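Local coordinates for nuclear protein localization protein 4 homolog (Drosophila melanogaster, PDB 4RV0) that probably takes part in recognising ubiquitinated, misfolded proteins exported from the endoplasmic reticulum for proteasomal degradation, this chain being its N-terminal ubiquitin-like domain, at residues Lys21-Ser26 and Lys32-Ser37; Asp36-Ala41 and Asp45-Phe50. One frame throughout, in Å; residues are numbered along the deposited sequence.

In the fold
Both contacts are made by helix 31-41 against the same mixed sheet, and their centres lie about 9 Å apart. Contact 1 sets the N-terminal part of the helix on strand 19-25, one outer strand of the sheet; contact 2 sets its C-terminal part against Phe-47 and strand 48-50, the other outer strand within the chain. They share Asp-36 and Ser-37, and Tyr-35 joins them directly: its OH lies 3.1 Å from Leu-49 N, a probable hydrogen bond, while its CD1 packs 3.5 Å from Phe-47 CE1. On strand 19-25, Arg-22 takes no part in contact 1 but forms a salt bridge with an acidic side chain on the chain of another protein in the assembly.

Contact 1. Residues Lys21-Ser26 and Lys32-Ser37; sequences KRIEIS and KHLYDS
Ile-25 meets the imidazole of His-33 obliquely: its CD1 lies 3.5 Å from ND1 of that ring. One face of the imidazole carries the hydroxyl of Ser-37, whose OG stands 3.6 Å above the plane, displaced toward the rim. Ile-25 and His-33 run past each other in opposite senses. Ile-25 holds CG1 anti to the backbone N (chi1 -176°) and is extended beyond it, which carries CD1 to the helix, where it also lies 3.8 Å from Leu-34 CA. Two residues earlier on the same side of the strand, Ile-23 touches the helix with its CG2 branch, 4.1 Å from Leu-34 CD1, while the same methyl rests on Ser-37 CB. Within the helix, Ser-37 OG donates to His-33 O at 2.7 Å, reaching the carbonyl from above its plane, whereas Ser-37 N approaches from the opposite face. Two donors therefore grip one oxygen, and the hydroxyl beside Ile-25 is satisfied by its own helix. Backbone bonds to Ile-12 and Ile-10 tie Ile-23 and Ile-25 to strand 10-16, and Leu-34 also packs on Leu-59 and Leu-71. With the strand and helix axes 9.7 Å apart at closest approach and their N-to-C directions 137° apart, cohesion probably comes mainly from apolar packing of the isoleucine methyls, while His-33 ND1 has a weak hydrogen bond to Ser-29 OG.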
loop_
_atom_site.group_PDB
_atom_site.type_symbol
_atom_site.label_atom_id
_atom_site.label_comp_id
_atom_site.label_asym_id
_atom_site.label_seq_id
_atom_site.Cartn_x
_atom_site.Cartn_y
_atom_site.Cartn_z
ATOM N N LYS B 21 -10.756 -0.829 0.839
ATOM C CA LYS B 21 -11.915 -0.778 1.726
ATOM C C LYS B 21 -11.989 -2.048 2.538
ATOM O O LYS B 21 -11.927 -3.154 1.990
ATOM C CB LYS B 21 -13.204 -0.583 0.909
ATOM C CG LYS B 21 -14.521 -0.737 1.701
ATOM C CD LYS B 21 -14.700 0.357 2.726
ATOM C CE LYS B 21 -14.922 1.726 2.078
ATOM N NZ LYS B 21 -15.018 2.796 3.136
ATOM N N ARG B 22 -12.101 -1.885 3.851
ATOM C CA ARG B 22 -12.200 -3.020 4.752
ATOM C C ARG B 22 -13.646 -3.431 4.981
ATOM O O ARG B 22 -14.470 -2.618 5.416
ATOM C CB ARG B 22 -11.514 -2.713 6.088
ATOM C CG ARG B 22 -10.004 -2.689 5.971
ATOM C CD ARG B 22 -9.314 -2.689 7.329
ATOM N NE ARG B 22 -7.875 -2.838 7.146
ATOM C CZ ARG B 22 -7.016 -3.104 8.118
ATOM N NH1 ARG B 22 -7.434 -3.256 9.376
ATOM N NH2 ARG B 22 -5.731 -3.234 7.826
ATOM N N ILE B 23 -13.947 -4.693 4.683
ATOM C CA ILE B 23 -15.281 -5.237 4.893
ATOM C C ILE B 23 -15.245 -6.296 5.979
ATOM O O ILE B 23 -14.563 -7.314 5.823
ATOM C CB ILE B 23 -15.829 -5.911 3.631
ATOM C CG1 ILE B 23 -15.833 -4.949 2.427
ATOM C CG2 ILE B 23 -17.225 -6.516 3.915
ATOM C CD1 ILE B 23 -16.768 -3.753 2.579
ATOM N N GLU B 24 -15.985 -6.074 7.061
ATOM C CA GLU B 24 -16.139 -7.094 8.094
ATOM C C GLU B 24 -17.404 -7.890 7.814
ATOM O O GLU B 24 -18.493 -7.315 7.662
ATOM C CB GLU B 24 -16.177 -6.484 9.496
ATOM C CG GLU B 24 -14.897 -5.749 9.872
ATOM C CD GLU B 24 -14.962 -5.109 11.249
ATOM O OE1 GLU B 24 -16.069 -5.025 11.828
ATOM O OE2 GLU B 24 -13.901 -4.675 11.744
ATOM N N ILE B 25 -17.255 -9.207 7.713
ATOM C CA ILE B 25 -18.350 -10.074 7.299
ATOM C C ILE B 25 -18.199 -11.475 7.901
ATOM O O ILE B 25 -17.088 -11.970 8.087
ATOM C CB ILE B 25 -18.448 -10.114 5.751
ATOM C CG1 ILE B 25 -19.643 -10.943 5.296
ATOM C CG2 ILE B 25 -17.150 -10.626 5.127
ATOM C CD1 ILE B 25 -19.885 -10.856 3.801
ATOM N N SER B 26 -19.324 -12.109 8.223
ATOM C CA SER B 26 -19.292 -13.480 8.703
ATOM C C SER B 26 -18.828 -14.389 7.581
ATOM O O SER B 26 -19.280 -14.256 6.448
ATOM C CB SER B 26 -20.656 -13.927 9.241
ATOM O OG SER B 26 -20.604 -15.283 9.653
ATOM N N LYS B 32 -22.854 -13.367 -2.370
ATOM C CA LYS B 32 -23.752 -12.266 -2.713
ATOM C C LYS B 32 -23.797 -11.209 -1.629
ATOM O O LYS B 32 -23.840 -10.013 -1.922
ATOM C CB LYS B 32 -25.185 -12.726 -3.013
ATOM C CG LYS B 32 -26.104 -11.520 -3.258
ATOM C CD LYS B 32 -27.462 -11.905 -3.785
ATOM C CE LYS B 32 -28.352 -10.686 -3.992
ATOM N NZ LYS B 32 -28.722 -9.943 -2.755
ATOM N N HIS B 33 -23.792 -11.645 -0.376
ATOM C CA HIS B 33 -23.797 -10.699 0.720
ATOM C C HIS B 33 -22.542 -9.837 0.699
ATOM O O HIS B 33 -22.603 -8.654 1.026
ATOM C CB HIS B 33 -23.972 -11.402 2.067
ATOM C CG HIS B 33 -24.067 -10.457 3.227
ATOM N ND1 HIS B 33 -23.342 -10.624 4.377
ATOM C CD2 HIS B 33 -24.794 -9.328 3.394
ATOM C CE1 HIS B 33 -23.620 -9.637 5.226
ATOM N NE2 HIS B 33 -24.494 -8.837 4.638
ATOM N N LEU B 34 -21.413 -10.426 0.307
ATOM C CA LEU B 34 -20.169 -9.670 0.172
ATOM C C LEU B 34 -20.347 -8.599 -0.895
ATOM O O LEU B 34 -20.004 -7.428 -0.687
ATOM C CB LEU B 34 -18.992 -10.587 -0.176
ATOM C CG LEU B 34 -17.616 -9.946 -0.410
ATOM C CD1 LEU B 34 -17.110 -9.190 0.817
ATOM C CD2 LEU B 34 -16.594 -11.016 -0.829
ATOM N N TYR B 35 -20.909 -9.001 -2.029
ATOM C CA TYR B 35 -21.193 -8.062 -3.111
ATOM C C TYR B 35 -22.131 -6.950 -2.642
ATOM O O TYR B 35 -21.891 -5.770 -2.915
ATOM C CB TYR B 35 -21.760 -8.783 -4.331
ATOM C CG TYR B 35 -20.718 -9.342 -5.287
ATOM C CD1 TYR B 35 -20.359 -8.645 -6.425
ATOM C CD2 TYR B 35 -20.106 -10.573 -5.050
ATOM C CE1 TYR B 35 -19.420 -9.156 -7.317
ATOM C CE2 TYR B 35 -19.163 -11.098 -5.937
ATOM C CZ TYR B 35 -18.824 -10.377 -7.065
ATOM O OH TYR B 35 -17.889 -10.871 -7.958
ATOM N N ASP B 36 -23.199 -7.325 -1.939
ATOM C CA ASP B 36 -24.137 -6.340 -1.404
ATOM C C ASP B 36 -23.436 -5.408 -0.411
ATOM O O ASP B 36 -23.685 -4.201 -0.397
ATOM C CB ASP B 36 -25.355 -7.010 -0.730
ATOM C CG ASP B 36 -26.309 -7.683 -1.727
ATOM O OD1 ASP B 36 -26.387 -7.226 -2.889
ATOM O OD2 ASP B 36 -27.002 -8.658 -1.331
ATOM N N SER B 37 -22.581 -5.976 0.430
ATOM C CA SER B 37 -21.815 -5.196 1.396
ATOM C C SER B 37 -20.914 -4.171 0.696
ATOM O O SER B 37 -20.827 -3.009 1.109
ATOM C CB SER B 37 -20.973 -6.121 2.267
ATOM O OG SER B 37 -21.797 -7.012 2.987
#

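Contact 2. Residues Asp36-Ala41 and Asp45-Phe50; sequences DSVQNA and DGFGLF
Val-38 and Phe-47 cross at a slant, the CG1 methyl of the valine lying 3.9 Å from CZ of the ring and equally near CE1. Its approach is oblique to the ring plane. The other branch of Val-38 has a different partner: CG2 and Leu-49 CD1 point at each other tip to tip, 4.1 Å apart. The fork of the valine thus spans two residues that both turn toward the helix. With chi1 at 66°, Phe-47 places CG between its backbone N and carbonyl carbon, and the ring projects to the helix. Gln-39 comes in at the rim of that ring, its OE1 3.8 Å from CE2 and near the ring plane; amide and ring are almost coplanar, 2° apart. A bend at chi2 (70°) brings this amide round to the ring. Water 1 donates to Gln-39 OE1 at 2.5 Å and, more weakly, to Asp-45 O at 3.1 Å, so solvent bridges the polar margin of an otherwise apolar contact. Val-38, Phe-47 and Leu-49 also pack on Leu-79 of strand 76-80. A helix packed across a mixed sheet of strand order 2-1-4-3 is characteristic of the beta-grasp fold of ubiquitin-like domains, consistent with the family's place in the ubiquitin clan.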
loop_
_atom_site.group_PDB
_atom_site.type_symbol
_atom_site.label_atom_id
_atom_site.label_comp_id
_atom_site.label_asym_id
_atom_site.label_seq_id
_atom_site.Cartn_x
_atom_site.Cartn_y
_atom_site.Cartn_z
ATOM N N ASP B 36 -23.199 -7.325 -1.939
ATOM C CA ASP B 36 -24.137 -6.340 -1.404
ATOM C C ASP B 36 -23.436 -5.408 -0.411
ATOM O O ASP B 36 -23.685 -4.201 -0.397
ATOM C CB ASP B 36 -25.355 -7.010 -0.730
ATOM C CG ASP B 36 -26.309 -7.683 -1.727
ATOM O OD1 ASP B 36 -26.387 -7.226 -2.889
ATOM O OD2 ASP B 36 -27.002 -8.658 -1.331
ATOM N N SER B 37 -22.581 -5.976 0.430
ATOM C CA SER B 37 -21.815 -5.196 1.396
ATOM C C SER B 37 -20.914 -4.171 0.696
ATOM O O SER B 37 -20.827 -3.009 1.109
ATOM C CB SER B 37 -20.973 -6.121 2.267
ATOM O OG SER B 37 -21.797 -7.012 2.987
ATOM N N VAL B 38 -20.244 -4.605 -0.365
ATOM C CA VAL B 38 -19.384 -3.705 -1.112
ATOM C C VAL B 38 -20.175 -2.571 -1.756
ATOM O O VAL B 38 -19.779 -1.407 -1.669
ATOM C CB VAL B 38 -18.552 -4.463 -2.159
ATOM C CG1 VAL B 38 -17.770 -3.487 -3.010
ATOM C CG2 VAL B 38 -17.601 -5.436 -1.458
ATOM N N GLN B 39 -21.319 -2.911 -2.349
ATOM C CA GLN B 39 -22.186 -1.928 -2.994
ATOM C C GLN B 39 -22.621 -0.813 -2.061
ATOM O O GLN B 39 -22.611 0.365 -2.429
ATOM C CB GLN B 39 -23.423 -2.637 -3.566
ATOM C CG GLN B 39 -24.539 -1.715 -4.055
ATOM C CD GLN B 39 -24.174 -0.947 -5.316
ATOM O OE1 GLN B 39 -23.155 -1.224 -5.947
ATOM N NE2 GLN B 39 -25.047 -0.024 -5.727
ATOM N N ASN B 40 -23.018 -1.197 -0.854
ATOM C CA ASN B 40 -23.445 -0.260 0.168
ATOM C C ASN B 40 -22.298 0.602 0.722
ATOM O O ASN B 40 -22.522 1.708 1.198
ATOM C CB ASN B 40 -24.150 -1.018 1.298
ATOM C CG ASN B 40 -25.456 -1.663 0.838
ATOM O OD1 ASN B 40 -26.071 -1.225 -0.138
ATOM N ND2 ASN B 40 -25.900 -2.683 1.564
ATOM N N ALA B 41 -21.083 0.068 0.695
ATOM C CA ALA B 41 -19.915 0.777 1.225
ATOM C C ALA B 41 -19.259 1.714 0.198
ATOM O O ALA B 41 -18.535 2.645 0.558
ATOM C CB ALA B 41 -18.903 -0.222 1.756
ATOM N N ASP B 45 -20.871 1.303 -9.839
ATOM C CA ASP B 45 -21.842 0.774 -10.787
ATOM C C ASP B 45 -21.507 -0.704 -10.921
ATOM O O ASP B 45 -20.901 -1.266 -10.003
ATOM C CB ASP B 45 -21.707 1.491 -12.129
ATOM C CG ASP B 45 -22.312 2.897 -12.100
ATOM O OD1 ASP B 45 -23.140 3.166 -11.207
ATOM O OD2 ASP B 45 -21.944 3.737 -12.945
ATOM N N GLY B 46 -21.948 -1.353 -11.999
ATOM C CA GLY B 46 -21.579 -2.739 -12.251
ATOM C C GLY B 46 -20.118 -3.076 -11.998
ATOM O O GLY B 46 -19.236 -2.590 -12.693
ATOM N N PHE B 47 -19.848 -3.830 -10.936
ATOM C CA PHE B 47 -18.479 -4.254 -10.641
ATOM C C PHE B 47 -18.343 -5.760 -10.538
ATOM O O PHE B 47 -19.303 -6.464 -10.210
ATOM C CB PHE B 47 -17.962 -3.615 -9.348
ATOM C CG PHE B 47 -18.689 -4.073 -8.111
ATOM C CD1 PHE B 47 -18.187 -5.113 -7.332
ATOM C CD2 PHE B 47 -19.875 -3.458 -7.722
ATOM C CE1 PHE B 47 -18.865 -5.528 -6.178
ATOM C CE2 PHE B 47 -20.549 -3.859 -6.568
ATOM C CZ PHE B 47 -20.045 -4.894 -5.801
ATOM N N GLY B 48 -17.133 -6.251 -10.758
ATOM C CA GLY B 48 -16.810 -7.625 -10.411
ATOM C C GLY B 48 -15.746 -7.645 -9.323
ATOM O O GLY B 48 -14.960 -6.703 -9.205
ATOM N N LEU B 49 -15.741 -8.700 -8.515
ATOM C CA LEU B 49 -14.697 -8.916 -7.526
ATOM C C LEU B 49 -13.856 -10.112 -7.944
ATOM O O LEU B 49 -14.388 -11.159 -8.329
ATOM C CB LEU B 49 -15.278 -9.141 -6.129
ATOM C CG LEU B 49 -16.085 -7.990 -5.530
ATOM C CD1 LEU B 49 -16.646 -8.383 -4.203
ATOM C CD2 LEU B 49 -15.206 -6.774 -5.362
ATOM N N PHE B 50 -12.541 -9.952 -7.850
ATOM C CA PHE B 50 -11.605 -10.954 -8.328
ATOM C C PHE B 50 -10.572 -11.309 -7.273
ATOM O O PHE B 50 -10.261 -10.505 -6.387
ATOM C CB PHE B 50 -10.920 -10.488 -9.612
ATOM C CG PHE B 50 -11.863 -10.285 -10.766
ATOM C CD1 PHE B 50 -11.966 -11.244 -11.756
ATOM C CD2 PHE B 50 -12.628 -9.136 -10.867
ATOM C CE1 PHE B 50 -12.824 -11.066 -12.830
ATOM C CE2 PHE B 50 -13.495 -8.954 -11.934
ATOM C CZ PHE B 50 -13.589 -9.918 -12.918
HETATM O O HOH W 1 -23.243 -2.166 -8.262
#